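Local coordinates for ribosomal RNA processing protein 6 (Trypanosoma brucei brucei, PDB 4NLC) that probably degrades and trims RNA from its 3' end, as the catalytic core of an exosome-associated nuclear exoribonuclease, at residues A[61-66]-A[226-231]; A[81-86]-A[119-124]; A[93-98]-A[144-149]; A[137-142]-A[164-169]. The protein carries 1 engineered substitution. All coordinates share one frame; numbering follows the deposited sequence.

Interaction 1. Residues A[61-66]-A[226-231]; sequences TPYLSL and LLYVYD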
# COMPACT_ATOMS: atom_id res chain seq x y z
N THR A 61 4.65 9.20 27.08
CA THR A 61 4.68 10.61 26.67
C THR A 61 3.33 10.81 25.97
O THR A 61 3.10 10.21 24.91
CB THR A 61 5.87 10.90 25.77
OG1 THR A 61 7.06 10.69 26.53
CG2 THR A 61 5.85 12.31 25.21
N PRO A 62 2.39 11.57 26.59
CA PRO A 62 1.07 11.72 25.95
C PRO A 62 1.11 12.52 24.67
O PRO A 62 2.01 13.34 24.46
CB PRO A 62 0.19 12.35 27.05
CG PRO A 62 1.03 12.36 28.30
CD PRO A 62 2.47 12.33 27.85
N TYR A 63 0.17 12.23 23.78
CA TYR A 63 -0.03 12.89 22.50
C TYR A 63 -0.27 14.38 22.76
O TYR A 63 -0.77 14.77 23.81
CB TYR A 63 -1.22 12.25 21.76
CG TYR A 63 -2.51 12.24 22.55
CD1 TYR A 63 -2.78 11.22 23.47
CD2 TYR A 63 -3.47 13.23 22.38
CE1 TYR A 63 -3.95 11.22 24.23
CE2 TYR A 63 -4.65 13.24 23.13
CZ TYR A 63 -4.89 12.22 24.04
OH TYR A 63 -6.07 12.18 24.76
N LEU A 64 0.08 15.20 21.80
CA LEU A 64 -0.07 16.65 21.92
C LEU A 64 -1.50 17.07 21.57
O LEU A 64 -2.31 16.26 21.13
CB LEU A 64 0.94 17.34 20.98
CG LEU A 64 2.43 17.02 21.17
CD1 LEU A 64 3.27 17.98 20.37
CD2 LEU A 64 2.84 17.09 22.64
N SER A 65 -1.82 18.34 21.82
CA SER A 65 -3.13 18.85 21.45
C SER A 65 -3.14 19.05 19.95
O SER A 65 -2.16 19.59 19.39
CB SER A 65 -3.38 20.20 22.11
OG SER A 65 -4.46 20.85 21.47
N LEU A 66 -4.25 18.70 19.30
CA LEU A 66 -4.41 18.94 17.86
C LEU A 66 -4.56 20.45 17.57
O LEU A 66 -4.30 20.89 16.46
CB LEU A 66 -5.60 18.16 17.29
CG LEU A 66 -5.42 16.66 17.12
CD1 LEU A 66 -6.73 16.01 16.73
CD2 LEU A 66 -4.35 16.33 16.07
N LEU A 226 -0.17 7.62 17.70
CA LEU A 226 0.52 6.35 17.59
C LEU A 226 1.72 6.18 18.53
O LEU A 226 1.92 5.07 19.03
CB LEU A 226 0.90 6.05 16.13
CG LEU A 226 1.16 4.56 15.77
CD1 LEU A 226 0.05 3.64 16.30
CD2 LEU A 226 1.29 4.38 14.26
N LEU A 227 2.48 7.23 18.81
CA LEU A 227 3.61 7.05 19.75
C LEU A 227 3.15 6.87 21.19
O LEU A 227 3.79 6.13 21.91
CB LEU A 227 4.66 8.15 19.63
CG LEU A 227 5.41 8.21 18.31
CD1 LEU A 227 6.28 9.45 18.26
CD2 LEU A 227 6.20 6.95 18.05
N TYR A 228 2.02 7.49 21.59
CA TYR A 228 1.45 7.28 22.94
C TYR A 228 0.94 5.86 23.03
O TYR A 228 1.16 5.21 24.04
CB TYR A 228 0.31 8.26 23.25
CG TYR A 228 -0.40 7.98 24.57
CD1 TYR A 228 0.20 8.29 25.79
CD2 TYR A 228 -1.69 7.45 24.60
CE1 TYR A 228 -0.45 8.07 27.00
CE2 TYR A 228 -2.35 7.21 25.81
CZ TYR A 228 -1.73 7.54 27.01
OH TYR A 228 -2.38 7.33 28.20
N VAL A 229 0.24 5.38 21.98
CA VAL A 229 -0.30 4.01 21.87
C VAL A 229 0.86 3.03 22.00
O VAL A 229 0.79 2.08 22.78
CB VAL A 229 -1.10 3.84 20.53
CG1 VAL A 229 -1.29 2.37 20.15
CG2 VAL A 229 -2.46 4.54 20.62
N TYR A 230 1.97 3.33 21.30
CA TYR A 230 3.21 2.55 21.34
C TYR A 230 3.72 2.41 22.81
O TYR A 230 3.98 1.30 23.25
CB TYR A 230 4.27 3.23 20.43
CG TYR A 230 5.67 2.70 20.59
CD1 TYR A 230 5.98 1.38 20.25
CD2 TYR A 230 6.72 3.53 20.97
CE1 TYR A 230 7.29 0.90 20.33
CE2 TYR A 230 8.04 3.07 21.05
CZ TYR A 230 8.31 1.74 20.73
OH TYR A 230 9.59 1.24 20.85
N ASP A 231 3.81 3.53 23.55
CA ASP A 231 4.24 3.57 24.96
C ASP A 231 3.31 2.69 25.84
O ASP A 231 3.80 1.86 26.60
CB ASP A 231 4.22 5.01 25.49
CG ASP A 231 5.26 5.97 24.94
OD1 ASP A 231 6.22 5.50 24.29
OD2 ASP A 231 5.14 7.18 25.18
O HOH W 1 7.60 8.08 26.73
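Tyr63 presents an edge of its ring to the face of the Tyr228 ring. The centroids are 5.8 Å apart and the planes stand at 73°, which defines a T-shaped (edge-to-face) stack. Tyr63 CD1 is the atom that arrives, 4.1 Å from Tyr228 CD2. The first torsion of Tyr63 (chi1 55°) puts CG between the backbone N and the carbonyl carbon, and this brings the ring beside Tyr228. The Tyr228 ring also borders the loop backbone: its CD1 lies 3.5 Å from Pro62 CA, and Thr61 O sits at its edge, in the ring plane.

One turn further along the helix, Asp231 grips the start of the loop. Thr61 N donates to Asp231 OD2 over 2.8 Å and almost straight, at 175°, meeting the anti side of the carboxylate somewhat out of its plane. Thr61 OG1 lies beside its own backbone N, and a water bridges from it to the same oxygen, accepting from OG1 at 2.7 Å and donating to Asp231 OD2 at 3.0 Å. The other oxygen, Asp231 OD1, forms a salt bridge with Arg117, while Tyr228 OH bonds to Arg232.

The loop thus lies on the outer side of helix 226-238, with Tyr63 also reaching Phe225 and His224, whereas Leu226, Leu227 and Tyr230 pack on strands 92-100 and 145-148.

Interaction 2. Residues A[81-86]-A[119-124]; sequences EALVAV and QDFIVD
Leu83 sets one methyl over the centre of the Phe121 ring face and lays the other against Val123, so a single branched side chain fills the step between two residues of the strand. Leu83 CD1 is 3.4 Å from the ring centroid and only 9° off the normal, a CH-pi contact. All six ring carbons are therefore at similar range, Phe121 CG being the closest to Leu83 CD1 at 3.4 Å. The second branch is also tightly fitted: Leu83 CD2 comes within 3.5 Å of Val123 CG2, less than usual for two methyl groups. Leu83 CG is anti to the backbone N (chi1 160°), a setting from which the fork reaches both partners.

The next bump, one helical turn on, is Val86. Its CG1 enters the notch between the end of Gln119 and the tip of Phe121, with Gln119 OE1 at 4.0 Å and Phe121 CZ at 4.1 Å from that methyl. Gln119, Phe121 and Val123, every second residue, thus form one relief of ridges that the i and i+3 positions of the helix fit. The short axes stay 11.0 Å apart and run 142° from parallel, leaving room for these side chains between them. Ile114 of the adjoining strand extends the floor beneath Leu83.

Ile122 faces the other way, toward helix 213-224. Helix 77-87 is the beta-alpha-beta crossover that adds strand 71-74. The strand order 120-123, 108-115, 92-100, 145-148, 169-171, with 108-115 antiparallel to the rest and helices on both faces, marks the RNase H-like exonuclease fold.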
# COMPACT_ATOMS: atom_id res chain seq x y z
N GLU A 81 14.22 16.92 2.75
CA GLU A 81 15.56 16.81 3.33
C GLU A 81 15.58 17.42 4.72
O GLU A 81 16.16 16.82 5.62
CB GLU A 81 16.60 17.52 2.44
CG GLU A 81 16.80 16.81 1.11
CD GLU A 81 17.74 17.50 0.15
OE1 GLU A 81 17.57 18.72 -0.10
OE2 GLU A 81 18.63 16.81 -0.39
N ALA A 82 14.95 18.62 4.90
CA ALA A 82 14.86 19.27 6.21
C ALA A 82 14.12 18.32 7.19
O ALA A 82 14.55 18.18 8.34
CB ALA A 82 14.11 20.61 6.11
N LEU A 83 13.06 17.66 6.71
CA LEU A 83 12.28 16.71 7.51
C LEU A 83 13.15 15.48 7.92
O LEU A 83 13.16 15.09 9.08
CB LEU A 83 11.01 16.28 6.77
CG LEU A 83 10.34 14.97 7.25
CD1 LEU A 83 9.81 15.10 8.70
CD2 LEU A 83 9.27 14.53 6.32
N VAL A 84 13.92 14.92 6.98
CA VAL A 84 14.81 13.78 7.21
C VAL A 84 15.82 14.10 8.35
O VAL A 84 16.06 13.24 9.19
CB VAL A 84 15.45 13.29 5.87
CG1 VAL A 84 16.66 12.37 6.10
CG2 VAL A 84 14.41 12.60 5.00
N ALA A 85 16.33 15.33 8.42
CA ALA A 85 17.29 15.71 9.48
C ALA A 85 16.61 15.85 10.84
O ALA A 85 17.22 15.52 11.85
CB ALA A 85 18.06 16.98 9.12
N VAL A 86 15.34 16.30 10.86
CA VAL A 86 14.55 16.40 12.09
C VAL A 86 14.36 14.95 12.63
O VAL A 86 14.65 14.67 13.79
CB VAL A 86 13.18 17.11 11.86
CG1 VAL A 86 12.18 16.79 12.97
CG2 VAL A 86 13.35 18.62 11.71
N GLN A 119 5.77 17.03 17.01
CA GLN A 119 5.08 17.54 15.83
C GLN A 119 4.68 16.46 14.84
O GLN A 119 5.16 15.32 14.91
CB GLN A 119 5.94 18.62 15.15
CG GLN A 119 7.28 18.10 14.66
CD GLN A 119 8.15 19.20 14.12
OE1 GLN A 119 9.34 19.27 14.44
NE2 GLN A 119 7.60 20.04 13.25
N ASP A 120 3.83 16.86 13.88
CA ASP A 120 3.32 16.02 12.82
C ASP A 120 3.78 16.52 11.45
O ASP A 120 4.00 17.71 11.28
CB ASP A 120 1.77 16.00 12.88
CG ASP A 120 1.18 15.46 14.17
OD1 ASP A 120 1.82 14.59 14.81
OD2 ASP A 120 0.07 15.89 14.54
N PHE A 121 3.89 15.60 10.48
CA PHE A 121 4.27 15.89 9.11
C PHE A 121 3.39 15.10 8.16
O PHE A 121 2.93 14.01 8.49
CB PHE A 121 5.74 15.51 8.85
CG PHE A 121 6.73 16.28 9.70
CD1 PHE A 121 7.19 17.54 9.29
CD2 PHE A 121 7.20 15.76 10.90
CE1 PHE A 121 8.11 18.25 10.06
CE2 PHE A 121 8.14 16.46 11.67
CZ PHE A 121 8.60 17.70 11.23
N ILE A 122 3.12 15.69 7.00
CA ILE A 122 2.38 15.06 5.91
C ILE A 122 3.24 15.24 4.70
O ILE A 122 3.57 16.37 4.36
CB ILE A 122 0.92 15.55 5.70
CG1 ILE A 122 0.02 15.08 6.86
CG2 ILE A 122 0.35 15.06 4.35
CD1 ILE A 122 -1.33 15.82 6.95
N VAL A 123 3.68 14.11 4.10
CA VAL A 123 4.55 14.10 2.95
C VAL A 123 3.80 13.81 1.65
O VAL A 123 3.17 12.77 1.51
CB VAL A 123 5.80 13.17 3.13
CG1 VAL A 123 6.74 13.27 1.92
CG2 VAL A 123 6.54 13.54 4.40
N ASP A 124 3.95 14.70 0.67
CA ASP A 124 3.35 14.48 -0.62
C ASP A 124 4.23 13.58 -1.50
O ASP A 124 5.06 14.06 -2.27
CB ASP A 124 2.95 15.80 -1.31
CG ASP A 124 2.13 15.61 -2.55
OD1 ASP A 124 2.18 14.49 -3.14
OD2 ASP A 124 1.48 16.57 -2.98

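Interaction 3. Residues A[93-98]-A[144-149]; sequences IAVDLE and IVKVFH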
# COMPACT_ATOMS: atom_id res chain seq x y z
N ILE A 93 9.57 7.17 15.81
CA ILE A 93 8.67 7.97 14.96
C ILE A 93 7.52 7.09 14.59
O ILE A 93 7.71 5.87 14.50
CB ILE A 93 9.38 8.56 13.70
CG1 ILE A 93 9.72 7.47 12.64
CG2 ILE A 93 10.61 9.43 14.07
CD1 ILE A 93 10.35 7.97 11.30
N ALA A 94 6.33 7.70 14.36
CA ALA A 94 5.11 6.98 13.96
C ALA A 94 4.90 7.27 12.50
O ALA A 94 5.01 8.42 12.08
CB ALA A 94 3.92 7.46 14.76
N VAL A 95 4.67 6.21 11.70
CA VAL A 95 4.51 6.33 10.26
C VAL A 95 3.22 5.63 9.80
O VAL A 95 2.82 4.60 10.34
CB VAL A 95 5.76 5.79 9.48
CG1 VAL A 95 5.68 6.12 7.98
CG2 VAL A 95 7.09 6.30 10.07
N ASP A 96 2.58 6.21 8.78
CA ASP A 96 1.44 5.66 8.06
C ASP A 96 1.49 6.13 6.59
O ASP A 96 2.23 7.06 6.24
CB ASP A 96 0.09 5.96 8.74
CG ASP A 96 -1.08 5.12 8.23
OD1 ASP A 96 -0.83 4.00 7.69
OD2 ASP A 96 -2.25 5.56 8.39
N LEU A 97 0.74 5.47 5.72
CA LEU A 97 0.71 5.80 4.30
C LEU A 97 -0.72 5.82 3.81
O LEU A 97 -1.54 5.04 4.31
CB LEU A 97 1.47 4.71 3.50
CG LEU A 97 2.95 4.41 3.74
CD1 LEU A 97 3.41 3.25 2.87
CD2 LEU A 97 3.83 5.58 3.40
N GLU A 98 -1.01 6.64 2.79
CA GLU A 98 -2.30 6.58 2.07
C GLU A 98 -1.96 6.09 0.65
O GLU A 98 -0.84 6.32 0.16
CB GLU A 98 -3.09 7.89 2.10
CG GLU A 98 -3.41 8.39 3.50
CD GLU A 98 -4.24 7.50 4.40
OE1 GLU A 98 -4.96 6.61 3.87
OE2 GLU A 98 -4.19 7.69 5.63
N ILE A 144 16.52 4.21 15.57
CA ILE A 144 15.24 4.90 15.46
C ILE A 144 14.22 3.85 15.26
O ILE A 144 14.28 3.12 14.26
CB ILE A 144 15.18 5.98 14.31
CG1 ILE A 144 16.32 7.03 14.45
CG2 ILE A 144 13.76 6.64 14.23
CD1 ILE A 144 16.42 8.08 13.33
N VAL A 145 13.26 3.74 16.20
CA VAL A 145 12.15 2.78 16.02
C VAL A 145 11.09 3.43 15.12
O VAL A 145 10.68 4.57 15.37
CB VAL A 145 11.56 2.28 17.37
CG1 VAL A 145 10.26 1.49 17.16
CG2 VAL A 145 12.57 1.43 18.11
N LYS A 146 10.65 2.71 14.06
CA LYS A 146 9.57 3.17 13.17
C LYS A 146 8.32 2.41 13.57
O LYS A 146 8.24 1.20 13.38
CB LYS A 146 9.88 2.92 11.69
CG LYS A 146 10.78 3.97 10.98
CD LYS A 146 12.22 4.06 11.49
CE LYS A 146 13.01 2.79 11.23
NZ LYS A 146 14.46 2.95 11.50
N VAL A 147 7.39 3.11 14.18
CA VAL A 147 6.12 2.58 14.64
C VAL A 147 5.05 2.71 13.52
O VAL A 147 4.74 3.82 13.06
CB VAL A 147 5.64 3.29 15.95
CG1 VAL A 147 4.36 2.64 16.51
CG2 VAL A 147 6.73 3.33 17.00
N PHE A 148 4.47 1.59 13.12
CA PHE A 148 3.37 1.59 12.16
C PHE A 148 2.23 0.82 12.81
O PHE A 148 2.48 -0.03 13.67
CB PHE A 148 3.78 0.83 10.89
CG PHE A 148 4.64 1.53 9.88
CD1 PHE A 148 6.01 1.69 10.10
CD2 PHE A 148 4.12 1.95 8.66
CE1 PHE A 148 6.84 2.25 9.11
CE2 PHE A 148 4.94 2.51 7.68
CZ PHE A 148 6.30 2.63 7.90
N HIS A 149 1.00 1.03 12.37
CA HIS A 149 -0.13 0.26 12.88
C HIS A 149 -0.70 -0.62 11.74
O HIS A 149 -1.39 -0.11 10.87
CB HIS A 149 -1.23 1.16 13.48
CG HIS A 149 -2.24 0.38 14.24
ND1 HIS A 149 -2.17 0.25 15.61
CD2 HIS A 149 -3.28 -0.37 13.79
CE1 HIS A 149 -3.17 -0.54 15.95
NE2 HIS A 149 -3.86 -0.94 14.89
O HOH W 2 0.56 3.16 10.56
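Val95 lies over one face of the Phe148 ring, its CB displaced toward the rim and 3.8 Å from the ring centroid, 19° off the normal: a CH-pi contact. The two side chains run alongside each other in the same direction, and Val95 CG1 reaches Phe148 CZ at 3.5 Å. Phe148 CG sits beside its own backbone N (chi1 -79°), which brings the ring across to the neighbouring strand.

The backbones pair as parallel strands. Ile93 N bonds to Val145 O, Val147 N to Ile93 O, and Val95 N to Val147 O, all at 2.8 to 2.9 Å. The short axes nevertheless open at 43°, and the next link is made by a water that donates to Val95 O at 2.7 Å and accepts from His149 N at 2.8 Å. On the face carrying Ile93 and Lys146, the aliphatic part of the lysine lies beside the isoleucine, CG against CG1. Bends at chi2 and chi3 then turn the lysine back, and Lys146 NZ bonds to Ile144 O at 2.8 Å and also to Val138 O and Val167 O.

Further along strand 93-98, Asp96 and Glu98 bring their carboxylates together with those of Asp154 and Asp222. Such a cluster on a central strand is consistent with the DEDD exonuclease active site, in which acidic side chains bind the catalytic metal ions.

Interaction 4. Residues A[137-142]-A[164-169]; sequences PVFLQP and LYIVNL
Phe139 starts against a carbonyl and then passes between the side chains of Leu164 and Ile166. Its CB is pressed to Tyr165 O at 3.2 Å. With CG lying beside the backbone N (chi1 -72°), the ring reaches across the loop, its CD1 edge toward Ile166 and its CD2 and CE2 edge toward Leu164. Phe139 CD1 meets Ile166 CG1 at 4.1 Å, the two side chains pointing the same way. On the other edge, CD2 and then CE2 pass Leu164, whose side chain crosses at about a right angle; Phe139 CE2 lies 3.8 Å from Leu164 CD1.

The backbone of the same residue anchors the loop, for Val167 N donates to Phe139 O at 2.9 Å and 175°. Val167 is wedged where the last helical turn gives way to the turn at Pro142. Its CB touches Leu140 O, CG1 lies 3.8 Å from Pro142 CA, and Val167 CG2 is 3.8 Å from Leu140 CD2. Beyond it, Asn168 ND2 donates to Pro142 O at 2.8 Å, within the carbonyl plane and on a lone pair, with the acceptor close to the plane of the amide; the second partner of this nitrogen is Ser49 O.

A loop amide thus serves Phe139 O, and a side-chain amide serves Pro142 O in the turn that follows. Lys146 NZ adds to Val138 O, which also accepts from Gln141 N. Lys146 NZ also donates to Val167 O, so one buried ammonium ties carbonyls of both segments together, and the apolar groups around the Val167 N to Phe139 O bond probably limit competition from water.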
# COMPACT_ATOMS: atom_id res chain seq x y z
N PRO A 137 18.16 7.07 5.15
CA PRO A 137 18.93 7.11 6.43
C PRO A 137 18.02 6.95 7.67
O PRO A 137 18.43 6.32 8.63
CB PRO A 137 19.59 8.49 6.39
CG PRO A 137 19.63 8.87 4.95
CD PRO A 137 18.34 8.33 4.40
N VAL A 138 16.79 7.46 7.62
CA VAL A 138 15.83 7.35 8.72
C VAL A 138 15.29 5.92 8.79
O VAL A 138 15.37 5.30 9.86
CB VAL A 138 14.69 8.42 8.69
CG1 VAL A 138 13.68 8.20 9.82
CG2 VAL A 138 15.26 9.82 8.77
N PHE A 139 14.74 5.39 7.67
CA PHE A 139 14.18 4.04 7.68
C PHE A 139 15.20 2.93 7.99
O PHE A 139 14.82 1.93 8.59
CB PHE A 139 13.39 3.74 6.40
CG PHE A 139 12.07 4.47 6.29
CD1 PHE A 139 10.99 4.10 7.07
CD2 PHE A 139 11.92 5.52 5.40
CE1 PHE A 139 9.76 4.79 6.98
CE2 PHE A 139 10.69 6.21 5.31
CZ PHE A 139 9.62 5.82 6.09
N LEU A 140 16.47 3.11 7.59
CA LEU A 140 17.57 2.17 7.79
C LEU A 140 18.27 2.32 9.13
O LEU A 140 19.03 1.42 9.50
CB LEU A 140 18.62 2.25 6.65
CG LEU A 140 18.16 1.82 5.23
CD1 LEU A 140 19.31 1.95 4.21
CD2 LEU A 140 17.62 0.40 5.22
N GLN A 141 18.04 3.44 9.85
CA GLN A 141 18.69 3.75 11.13
C GLN A 141 18.20 2.80 12.22
O GLN A 141 17.05 2.91 12.63
CB GLN A 141 18.48 5.24 11.48
CG GLN A 141 19.15 5.81 12.75
CD GLN A 141 20.56 5.40 13.06
OE1 GLN A 141 21.53 5.91 12.51
NE2 GLN A 141 20.69 4.57 14.05
N PRO A 142 19.07 1.88 12.71
CA PRO A 142 18.64 0.95 13.75
C PRO A 142 18.29 1.58 15.10
O PRO A 142 17.58 0.96 15.88
CB PRO A 142 19.82 -0.02 13.88
CG PRO A 142 20.99 0.73 13.40
CD PRO A 142 20.49 1.65 12.34
N LEU A 164 12.21 1.80 -0.32
CA LEU A 164 12.36 2.03 1.12
C LEU A 164 12.10 0.77 1.95
O LEU A 164 11.14 0.03 1.70
CB LEU A 164 11.52 3.24 1.62
CG LEU A 164 11.96 4.61 1.11
CD1 LEU A 164 10.97 5.71 1.51
CD2 LEU A 164 13.33 4.96 1.62
N TYR A 165 12.97 0.53 2.95
CA TYR A 165 13.01 -0.64 3.83
C TYR A 165 13.19 -0.23 5.30
O TYR A 165 13.99 0.67 5.61
CB TYR A 165 14.13 -1.58 3.39
CG TYR A 165 14.00 -2.05 1.96
CD1 TYR A 165 14.55 -1.31 0.91
CD2 TYR A 165 13.33 -3.23 1.65
CE1 TYR A 165 14.42 -1.72 -0.42
CE2 TYR A 165 13.23 -3.68 0.34
CZ TYR A 165 13.74 -2.90 -0.70
OH TYR A 165 13.62 -3.34 -1.99
N ILE A 166 12.45 -0.92 6.19
CA ILE A 166 12.39 -0.60 7.61
C ILE A 166 13.29 -1.48 8.49
O ILE A 166 13.07 -2.68 8.61
CB ILE A 166 10.92 -0.59 8.12
CG1 ILE A 166 9.98 0.09 7.09
CG2 ILE A 166 10.83 0.14 9.46
CD1 ILE A 166 8.52 -0.52 7.07
N VAL A 167 14.29 -0.86 9.10
CA VAL A 167 15.19 -1.48 10.06
C VAL A 167 14.61 -1.04 11.42
O VAL A 167 14.51 0.15 11.71
CB VAL A 167 16.67 -1.02 9.85
CG1 VAL A 167 17.56 -1.49 10.99
CG2 VAL A 167 17.21 -1.52 8.51
N ASN A 168 14.18 -2.01 12.21
CA ASN A 168 13.54 -1.84 13.52
C ASN A 168 12.13 -1.25 13.42
O ASN A 168 11.80 -0.18 13.95
CB ASN A 168 14.41 -1.10 14.53
CG ASN A 168 15.34 -2.05 15.23
OD1 ASN A 168 15.04 -3.25 15.41
ND2 ASN A 168 16.49 -1.56 15.63
N LEU A 169 11.29 -2.03 12.75
CA LEU A 169 9.89 -1.79 12.65
C LEU A 169 9.25 -2.27 13.94
O LEU A 169 9.66 -3.30 14.50
CB LEU A 169 9.30 -2.62 11.46
CG LEU A 169 7.74 -2.69 11.35
CD1 LEU A 169 7.17 -1.36 10.94
CD2 LEU A 169 7.31 -3.76 10.35

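Overall arrangement
From the N terminus, the loop at 61-66 waits longest for its partner: interaction 1 closes on helix 226-238, and the other three contacts nest inside it. Helix 77-87 opens interaction 2, and strand 92-100 opens interaction 3 before strand 120-123 closes interaction 2, so these two cross. Interaction 4 begins at helix 136-140, after interaction 2 has closed, and ends in the loop before strand 169-171; it crosses interaction 3, which closes at strand 145-148 in between. Interactions 1, 2 and 4 thereby fasten helices and loops around the mixed sheet, in which interaction 3 joins the neighbouring parallel strands 92-100 and 145-148; there Leu226 from interaction 1 rests on Ala94.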